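Local coordinates for protein ATP-dependent DNA helicase RecQ (Porphyromonas gingivalis, PDB 3IUO) that is the C-terminal piece of a RecQ-family helicase that probably couples ATP hydrolysis to unwinding duplex DNA in the 3'-5' direction, at residues T90-L93 and E94-M97; E83-K86 and E87-T90; R113-F116 and L117-A121. One frame throughout, in Å; residues are numbered along the deposited sequence.

Interaction 1 of 3, residues T90-L93 and E94-M97; sequences TDSL and EEAM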
ATOM      1  N   THR B  90      -0.583   6.258   0.937  1.00 11.89           N
ATOM      2  CA  THR B  90      -0.428   4.804   0.791  1.00 11.38           C
ATOM      3  C   THR B  90      -1.790   4.129   0.802  1.00 12.12           C
ATOM      4  O   THR B  90      -2.674   4.566   1.528  1.00 12.53           O
ATOM      5  CB  THR B  90       0.472   4.174   1.888  1.00 11.30           C
ATOM      6  OG1 THR B  90       0.527   2.757   1.685  1.00 11.33           O
ATOM      7  CG2 THR B  90      -0.040   4.457   3.286  1.00 12.62           C
ATOM      8  N   ASP B  91      -1.915   3.050   0.012  1.00 11.22           N
ATOM      9  CA  ASP B  91      -3.136   2.264  -0.003  1.00 11.53           C
ATOM     10  C   ASP B  91      -3.202   1.207   1.082  1.00 11.52           C
ATOM     11  O   ASP B  91      -4.182   0.468   1.165  1.00 11.73           O
ATOM     12  CB  ASP B  91      -3.375   1.585  -1.376  1.00 10.98           C
ATOM     13  CG  ASP B  91      -2.248   0.591  -1.742  1.00 11.89           C
ATOM     14  OD1 ASP B  91      -2.059  -0.424  -1.036  1.00 13.52           O
ATOM     15  OD2 ASP B  91      -1.548   0.856  -2.739  1.00 14.02           O
ATOM     16  N   SER B  92      -2.190   1.166   1.944  1.00 12.16           N
ATOM     17  CA  SER B  92      -2.020   0.100   2.924  1.00 13.07           C
ATOM     18  C   SER B  92      -3.269  -0.158   3.762  1.00 12.40           C
ATOM     19  O   SER B  92      -3.896   0.791   4.245  1.00 11.91           O
ATOM     20  CB  SER B  92      -0.808   0.468   3.789  1.00 15.49           C
ATOM     21  OG  SER B  92      -1.004   0.263   5.168  1.00 18.94           O
ATOM     22  N   LEU B  93      -3.626  -1.442   3.957  1.00 11.36           N
ATOM     23  CA  LEU B  93      -4.759  -1.755   4.824  1.00 11.87           C
ATOM     24  C   LEU B  93      -4.476  -1.332   6.266  1.00 11.49           C
ATOM     25  O   LEU B  93      -5.366  -0.840   6.947  1.00 12.16           O
ATOM     26  CB  LEU B  93      -5.112  -3.254   4.792  1.00 11.83           C
ATOM     27  CG  LEU B  93      -6.328  -3.702   5.626  1.00 13.81           C
ATOM     28  CD1 LEU B  93      -7.629  -3.014   5.212  1.00 17.08           C
ATOM     29  CD2 LEU B  93      -6.536  -5.222   5.615  1.00 13.50           C
ATOM     30  N   GLU B  94      -3.236  -1.532   6.709  1.00 12.32           N
ATOM     31  CA  GLU B  94      -2.815  -1.138   8.071  1.00 11.98           C
ATOM     32  C   GLU B  94      -3.058   0.344   8.326  1.00 11.33           C
ATOM     33  O   GLU B  94      -3.619   0.724   9.370  1.00 11.04           O
ATOM     34  CB  GLU B  94      -1.344  -1.495   8.354  1.00 12.04           C
ATOM     35  CG  GLU B  94      -0.914  -1.221   9.808  1.00 15.79           C
ATOM     36  CD  GLU B  94       0.510  -1.687  10.145  1.00 20.71           C
ATOM     37  OE1 GLU B  94       0.970  -2.699   9.578  1.00 23.91           O
ATOM     38  OE2 GLU B  94       1.158  -1.045  11.005  1.00 24.04           O
ATOM     39  N   GLU B  95      -2.668   1.185   7.374  1.00 10.60           N
ATOM     40  CA  GLU B  95      -2.891   2.621   7.528  1.00 10.11           C
ATOM     41  C   GLU B  95      -4.364   2.972   7.459  1.00 10.50           C
ATOM     42  O   GLU B  95      -4.844   3.804   8.247  1.00 11.06           O
ATOM     43  CB  GLU B  95      -2.084   3.417   6.500  1.00  9.97           C
ATOM     44  CG  GLU B  95      -0.578   3.264   6.678  1.00 11.93           C
ATOM     45  CD  GLU B  95      -0.052   3.774   8.010  1.00 14.92           C
ATOM     46  OE1 GLU B  95      -0.452   4.894   8.430  1.00 11.83           O
ATOM     47  OE2 GLU B  95       0.795   3.061   8.611  1.00 13.20           O
ATOM     48  N   ALA B  96      -5.102   2.298   6.556  1.00  9.81           N
ATOM     49  CA  ALA B  96      -6.550   2.530   6.445  1.00  9.44           C
ATOM     50  C   ALA B  96      -7.263   2.205   7.764  1.00 10.13           C
ATOM     51  O   ALA B  96      -8.102   2.974   8.221  1.00 10.87           O
ATOM     52  CB  ALA B  96      -7.159   1.723   5.280  1.00  8.48           C
HETATM   53  N   MSE B  97      -6.905   1.073   8.361  1.00 10.37           N
HETATM   54  CA  MSE B  97      -7.462   0.635   9.665  1.00 11.73           C
HETATM   55  C   MSE B  97      -7.166   1.629  10.799  1.00 11.50           C
HETATM   56  O   MSE B  97      -8.010   1.841  11.680  1.00 11.86           O
HETATM   57  CB  MSE B  97      -6.930  -0.758  10.041  1.00 12.31           C
HETATM   58  CG  MSE B  97      -7.475  -1.929   9.252  1.00 15.77           C
HETATM   59 SE   MSE B  97      -9.340  -2.212   9.638  1.00 28.07          SE
HETATM   60  CE  MSE B  97      -9.249  -2.789  11.517  1.00 24.86           C
TER
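Ser92 OG takes the backbone N-H of Glu95 at 2.9 Å in a nearly straight bond (167°), which makes Ser92 the N-cap of helix 93-100. From there the first turn winds up through Ala96 N to Ser92 O (3.0 Å) and Met97 N to Leu93 O (2.8 Å). The tight part lies just outside the cap. Thr90 CG2 sits 3.6 Å from Glu95 CG, the two side chains crossing at about a right angle, and Ser92 OG lies 3.4 Å from that same CG. Chi1 of -64°, with CG anti to the carbonyl carbon, brings this CG over the cap; the bend at chi2 then leads the carboxylate away. Thr90 OG1 accepts from Ser92 N at 3.2 Å, an ST turn just before the cap; this hydroxyl also bonds Asp91 of the second subunit. The looser side belongs to Leu93 and selenomethionine Met97, which run side by side, Leu93 CD1 lying 4.2 Å from Met97 CG, with Glu94 exposed to solvent nearby. Among the helices, Ala96 packs on Tyr84 and Phe85 of helix 75-87, and Leu93 and Ala96 both meet Ile109 of helix 106-121.

Interaction 2 of 3, residues E83-K86 and E87-T90; sequences EYFK and ESTT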
ATOM      1  N   GLU B  83     -13.470   7.990  -0.426  1.00 11.97           N
ATOM      2  CA  GLU B  83     -12.816   9.287  -0.282  1.00 11.75           C
ATOM      3  C   GLU B  83     -11.508   9.193   0.478  1.00 12.52           C
ATOM      4  O   GLU B  83     -10.504   9.830   0.090  1.00 12.62           O
ATOM      5  CB  GLU B  83     -13.722  10.305   0.396  1.00 12.25           C
ATOM      6  CG  GLU B  83     -13.308  11.704   0.048  1.00 16.92           C
ATOM      7  CD  GLU B  83     -13.671  12.114  -1.410  1.00 21.16           C
ATOM      8  OE1 GLU B  83     -14.357  11.354  -2.151  1.00 23.86           O
ATOM      9  OE2 GLU B  83     -13.277  13.232  -1.813  1.00 25.37           O
ATOM     10  N   TYR B  84     -11.496   8.379   1.535  1.00 11.49           N
ATOM     11  CA  TYR B  84     -10.247   8.106   2.236  1.00 11.56           C
ATOM     12  C   TYR B  84      -9.160   7.617   1.261  1.00 11.88           C
ATOM     13  O   TYR B  84      -8.038   8.150   1.247  1.00 11.77           O
ATOM     14  CB  TYR B  84     -10.443   7.093   3.385  1.00 12.27           C
ATOM     15  CG  TYR B  84      -9.121   6.577   3.853  1.00 11.79           C
ATOM     16  CD1 TYR B  84      -8.366   7.297   4.781  1.00 11.69           C
ATOM     17  CD2 TYR B  84      -8.569   5.420   3.282  1.00 12.07           C
ATOM     18  CE1 TYR B  84      -7.078   6.866   5.156  1.00 11.34           C
ATOM     19  CE2 TYR B  84      -7.303   4.977   3.635  1.00 13.05           C
ATOM     20  CZ  TYR B  84      -6.567   5.684   4.579  1.00 13.72           C
ATOM     21  OH  TYR B  84      -5.326   5.248   4.940  1.00 15.44           O
ATOM     22  N   PHE B  85      -9.487   6.645   0.418  1.00 10.85           N
ATOM     23  CA  PHE B  85      -8.460   6.141  -0.502  1.00 11.77           C
ATOM     24  C   PHE B  85      -8.023   7.176  -1.539  1.00 11.08           C
ATOM     25  O   PHE B  85      -6.822   7.313  -1.873  1.00 11.43           O
ATOM     26  CB  PHE B  85      -8.893   4.804  -1.133  1.00 11.32           C
ATOM     27  CG  PHE B  85      -8.733   3.638  -0.183  1.00 11.72           C
ATOM     28  CD1 PHE B  85      -7.441   3.219   0.191  1.00 12.59           C
ATOM     29  CD2 PHE B  85      -9.847   3.013   0.362  1.00 12.66           C
ATOM     30  CE1 PHE B  85      -7.276   2.170   1.118  1.00 12.79           C
ATOM     31  CE2 PHE B  85      -9.700   1.945   1.273  1.00 11.73           C
ATOM     32  CZ  PHE B  85      -8.413   1.519   1.641  1.00 13.10           C
ATOM     33  N   LYS B  86      -8.987   7.934  -2.055  1.00 11.22           N
ATOM     34  CA  LYS B  86      -8.666   8.964  -3.023  1.00 11.22           C
ATOM     35  C   LYS B  86      -7.691   9.993  -2.480  1.00 11.41           C
ATOM     36  O   LYS B  86      -6.872  10.498  -3.226  1.00 12.12           O
ATOM     37  CB  LYS B  86      -9.935   9.677  -3.502  1.00 12.06           C
ATOM     38  CG  LYS B  86     -10.725   8.839  -4.441  1.00 13.58           C
ATOM     39  CD  LYS B  86     -12.068   9.511  -4.741  1.00 16.95           C
ATOM     40  CE  LYS B  86     -12.762   8.841  -5.896  1.00 21.89           C
ATOM     41  NZ  LYS B  86     -13.166   7.508  -5.443  1.00 22.81           N
ATOM     42  N   GLU B  87      -7.809  10.294  -1.183  1.00 11.68           N
ATOM     43  CA  GLU B  87      -6.970  11.290  -0.525  1.00 12.31           C
ATOM     44  C   GLU B  87      -5.706  10.723   0.123  1.00 12.46           C
ATOM     45  O   GLU B  87      -4.857  11.464   0.554  1.00 13.27           O
ATOM     46  CB  GLU B  87      -7.775  12.080   0.512  1.00 14.00           C
ATOM     47  CG  GLU B  87      -8.909  12.894  -0.132  1.00 16.40           C
ATOM     48  CD  GLU B  87      -8.437  13.855  -1.239  1.00 23.35           C
ATOM     49  OE1 GLU B  87      -9.059  13.864  -2.333  1.00 25.47           O
ATOM     50  OE2 GLU B  87      -7.455  14.611  -1.032  1.00 25.00           O
ATOM     51  N   SER B  88      -5.619   9.403   0.192  1.00 12.68           N
ATOM     52  CA  SER B  88      -4.484   8.766   0.871  1.00 12.98           C
ATOM     53  C   SER B  88      -3.199   8.848   0.052  1.00 12.60           C
ATOM     54  O   SER B  88      -3.210   9.104  -1.170  1.00 13.47           O
ATOM     55  CB  SER B  88      -4.829   7.302   1.157  1.00 13.11           C
ATOM     56  OG  SER B  88      -4.850   6.571  -0.064  1.00 18.13           O
ATOM     57  N   THR B  89      -2.079   8.634   0.738  1.00 11.47           N
ATOM     58  CA  THR B  89      -0.780   8.520   0.075  1.00 11.65           C
ATOM     59  C   THR B  89      -0.454   7.053  -0.117  1.00 11.99           C
ATOM     60  O   THR B  89      -0.064   6.660  -1.196  1.00 13.56           O
ATOM     61  CB  THR B  89       0.310   9.278   0.866  1.00 10.88           C
ATOM     62  OG1 THR B  89      -0.010  10.695   0.870  1.00 13.92           O
ATOM     63  CG2 THR B  89       1.695   9.077   0.281  1.00 12.21           C
ATOM     64  N   THR B  90      -0.583   6.258   0.937  1.00 11.89           N
ATOM     65  CA  THR B  90      -0.428   4.804   0.791  1.00 11.38           C
ATOM     66  C   THR B  90      -1.790   4.129   0.802  1.00 12.12           C
ATOM     67  O   THR B  90      -2.674   4.566   1.528  1.00 12.53           O
ATOM     68  CB  THR B  90       0.472   4.174   1.888  1.00 11.30           C
ATOM     69  OG1 THR B  90       0.527   2.757   1.685  1.00 11.33           O
ATOM     70  CG2 THR B  90      -0.040   4.457   3.286  1.00 12.62           C
TER
HETATM   71  O   HOH W   1      -4.356   3.354   3.283  1.00 12.27           O
HETATM   72  O   HOH W   2      -4.495   8.093  -3.520  1.00  2.00           O
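Glu87 and Ser88 bring helix 75-87 to its end, and with Tyr84, one turn back, they carry most of this contact. Ser88 folds back on the last turn: its OG donates to Phe85 O at 2.8 Å, tilted 22° from the carbonyl plane, while its backbone N reaches the same oxygen at 3.2 Å from well above that plane. Both donors come from one face, and one residue thus holds the carbonyl with two bonds. The hydroxyl gets there because chi1 of 71° sets OG between the backbone N and the carbonyl carbon. Ser88 CB, meanwhile, rests over a face of the Tyr84 ring, toward its rim, 4.2 Å from CZ. This is a helix C-terminus in which Ser88 is the first residue to leave helical backbone angles, and the chain runs on as a loop toward helix 93-100. A water bridges that exit, accepting from Tyr84 OH at 2.7 Å and donating to Thr90 O. Tyr84 also packs on Ala96 of the next helix. On the exposed side, Glu87 N bonds Glu83 O at 3.0 Å, supplemented by a weak bond to Tyr84 O. Glu87 CG lies 3.5 Å from Glu83 O. The carboxylates of these two glutamates come near each other, Glu83 OE2 and Glu87 OE1 being 4.3 Å apart, like charges that are probably mildly unfavourable to each other.

Interaction 3 of 3, residues R113-F116 and L117-A121; sequences RIKF and LSEMA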
ATOM      1  N   ARG B 113     -11.285  -0.928  -0.884  1.00 11.10           N
ATOM      2  CA  ARG B 113      -9.886  -0.850  -1.323  1.00 10.72           C
ATOM      3  C   ARG B 113      -9.711  -1.648  -2.638  1.00 12.35           C
ATOM      4  O   ARG B 113      -9.011  -1.191  -3.536  1.00 12.73           O
ATOM      5  CB  ARG B 113      -8.992  -1.391  -0.212  1.00 10.45           C
ATOM      6  CG  ARG B 113      -7.496  -1.391  -0.540  1.00 10.12           C
ATOM      7  CD  ARG B 113      -6.666  -1.807   0.645  1.00  9.23           C
ATOM      8  NE  ARG B 113      -5.238  -1.891   0.281  1.00  9.96           N
ATOM      9  CZ  ARG B 113      -4.664  -2.991  -0.178  1.00 10.49           C
ATOM     10  NH1 ARG B 113      -5.388  -4.096  -0.351  1.00 12.33           N
ATOM     11  NH2 ARG B 113      -3.380  -2.970  -0.498  1.00 10.28           N
ATOM     12  N   ILE B 114     -10.345  -2.811  -2.743  1.00 12.12           N
ATOM     13  CA  ILE B 114     -10.343  -3.579  -4.028  1.00 11.77           C
ATOM     14  C   ILE B 114     -10.889  -2.735  -5.158  1.00 11.85           C
ATOM     15  O   ILE B 114     -10.277  -2.632  -6.232  1.00 12.62           O
ATOM     16  CB  ILE B 114     -11.110  -4.914  -3.888  1.00 11.94           C
ATOM     17  CG1 ILE B 114     -10.281  -5.881  -3.020  1.00 12.34           C
ATOM     18  CG2 ILE B 114     -11.488  -5.520  -5.246  1.00 13.13           C
ATOM     19  CD1 ILE B 114     -11.135  -6.952  -2.358  1.00 12.03           C
ATOM     20  N   LYS B 115     -12.050  -2.115  -4.925  1.00  9.83           N
ATOM     21  CA  LYS B 115     -12.691  -1.264  -5.928  1.00  8.47           C
ATOM     22  C   LYS B 115     -11.725  -0.132  -6.351  1.00  8.13           C
ATOM     23  O   LYS B 115     -11.502   0.125  -7.545  1.00  8.07           O
ATOM     24  CB  LYS B 115     -13.960  -0.685  -5.317  1.00  9.12           C
ATOM     25  CG  LYS B 115     -14.605   0.400  -6.178  1.00  8.27           C
ATOM     26  CD  LYS B 115     -15.851   0.895  -5.495  1.00 12.28           C
ATOM     27  CE  LYS B 115     -16.314   2.236  -6.059  1.00 12.28           C
ATOM     28  NZ  LYS B 115     -16.795   2.105  -7.479  1.00 13.51           N
ATOM     29  N   PHE B 116     -11.162   0.537  -5.366  1.00  7.71           N
ATOM     30  CA  PHE B 116     -10.295   1.657  -5.639  1.00  6.91           C
ATOM     31  C   PHE B 116      -9.030   1.253  -6.404  1.00  8.26           C
ATOM     32  O   PHE B 116      -8.657   1.916  -7.384  1.00  7.93           O
ATOM     33  CB  PHE B 116      -9.913   2.342  -4.316  1.00  6.52           C
ATOM     34  CG  PHE B 116      -8.908   3.446  -4.466  1.00  6.85           C
ATOM     35  CD1 PHE B 116      -9.294   4.725  -4.850  1.00  8.34           C
ATOM     36  CD2 PHE B 116      -7.583   3.180  -4.216  1.00  8.59           C
ATOM     37  CE1 PHE B 116      -8.359   5.745  -4.974  1.00 10.63           C
ATOM     38  CE2 PHE B 116      -6.629   4.195  -4.346  1.00  8.50           C
ATOM     39  CZ  PHE B 116      -7.030   5.466  -4.732  1.00  8.21           C
ATOM     40  N   LEU B 117      -8.326   0.222  -5.911  1.00  7.82           N
ATOM     41  CA  LEU B 117      -7.076  -0.197  -6.598  1.00  7.40           C
ATOM     42  C   LEU B 117      -7.320  -0.632  -8.020  1.00  8.60           C
ATOM     43  O   LEU B 117      -6.521  -0.285  -8.927  1.00  9.18           O
ATOM     44  CB  LEU B 117      -6.397  -1.331  -5.841  1.00  8.29           C
ATOM     45  CG  LEU B 117      -5.847  -0.954  -4.471  1.00  8.92           C
ATOM     46  CD1 LEU B 117      -5.314  -2.215  -3.787  1.00  9.26           C
ATOM     47  CD2 LEU B 117      -4.776   0.167  -4.517  1.00 10.40           C
ATOM     48  N   SER B 118      -8.394  -1.385  -8.215  1.00  8.51           N
ATOM     49  CA  SER B 118      -8.729  -1.842  -9.583  1.00  9.21           C
ATOM     50  C   SER B 118      -9.001  -0.638 -10.493  1.00  9.07           C
ATOM     51  O   SER B 118      -8.457  -0.523 -11.606  1.00  9.67           O
ATOM     52  CB  SER B 118      -9.943  -2.758  -9.568  1.00 10.47           C
ATOM     53  OG  SER B 118     -10.227  -3.186 -10.876  1.00 11.81           O
ATOM     54  N   GLU B 119      -9.801   0.289 -10.015  1.00  7.58           N
ATOM     55  CA  GLU B 119     -10.148   1.435 -10.875  1.00  9.73           C
ATOM     56  C   GLU B 119      -8.943   2.295 -11.247  1.00  8.84           C
ATOM     57  O   GLU B 119      -8.782   2.728 -12.406  1.00  8.21           O
ATOM     58  CB  GLU B 119     -11.180   2.289 -10.168  1.00  9.99           C
ATOM     59  CG  GLU B 119     -12.543   1.685 -10.277  1.00 14.43           C
ATOM     60  CD  GLU B 119     -13.672   2.558  -9.738  1.00 16.24           C
ATOM     61  OE1 GLU B 119     -13.485   3.804  -9.613  1.00 16.51           O
ATOM     62  OE2 GLU B 119     -14.770   1.969  -9.497  1.00 18.97           O
HETATM   63  N   MSE B 120      -8.097   2.570 -10.260  1.00  8.83           N
HETATM   64  CA  MSE B 120      -7.020   3.535 -10.466  1.00  7.83           C
HETATM   65  C   MSE B 120      -5.815   2.975 -11.179  1.00  8.87           C
HETATM   66  O   MSE B 120      -4.973   3.734 -11.679  1.00  9.81           O
HETATM   67  CB  MSE B 120      -6.599   4.163  -9.123  1.00  8.48           C
HETATM   68  CG  MSE B 120      -7.763   4.833  -8.421  1.00  8.49           C
HETATM   69 SE   MSE B 120      -8.696   6.181  -9.507  1.00 17.60          SE
HETATM   70  CE  MSE B 120     -10.454   6.017  -8.627  1.00 13.39           C
ATOM     71  N   ALA B 121      -5.672   1.656 -11.191  1.00  8.07           N
ATOM     72  CA  ALA B 121      -4.460   1.055 -11.745  1.00  8.39           C
ATOM     73  C   ALA B 121      -4.636   0.032 -12.859  1.00  8.05           C
ATOM     74  O   ALA B 121      -3.714  -0.152 -13.665  1.00 10.02           O
ATOM     75  CB  ALA B 121      -3.554   0.444 -10.604  1.00  9.37           C
TER
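The closing turns of helix 106-121, the last helix of the chain, are held by i to i+4 pairs on several of its sides. Regular backbone bonds run underneath, among them Leu117 N to Arg113 O at 2.8 Å. On one side Lys115 NZ forms a salt bridge with Glu119 OE2, 2.9 Å away, meeting it on the syn side and 28° out of the carboxylate plane. The lysine chain stays extended until a bend at chi4 (68°) turns NZ toward the acid; Asp66 gives the ammonium a second carboxylate. Phe116 and selenomethionine Met120 make the next pair, crossing at about a right angle. Met120 CG stands over the ring toward its rim, 3.6 Å from Phe116 CE1, in a CH-pi contact, while SE comes in obliquely at 5.2 Å from the ring centroid, a Met-aromatic contact. On the buried side Leu117 CD1 lies over the centre of one face of the Arg113 guanidinium, 3.7 Å from CZ. With the leucine methyl on that face, the planar group is also pinned by Asp91 through NH2 and by Tyr58 through NH1. Around these turns, Phe82 of helix 75-87 touches Lys115, Phe116 and Glu119, Phe85 of the same helix packs on Arg113, and helix 46-58 covers Ile114 and Leu117 through Val57.

In the fold
All three interactions are local, and together they follow the chain from the end of helix 75-87, through the cap of helix 93-100, into helix 106-121. Interactions 1 and 2 share Thr90 and frame one loop: a serine hydroxyl accepts a backbone N-H at the helix start but donates to a carbonyl at the helix end. Interaction 3 lies nearer the chain centre, about 9 Å from it against 14 and 16 Å, and adds a salt bridge, CH-pi and methyl-on-guanidinium contacts to its backbone bonds. Its Arg113 joins the loop through a salt bridge to Asp91, while Phe116 CZ lies 3.4 Å from Phe85 O. Each mixes buried and exposed residues, and all three touch the second subunit.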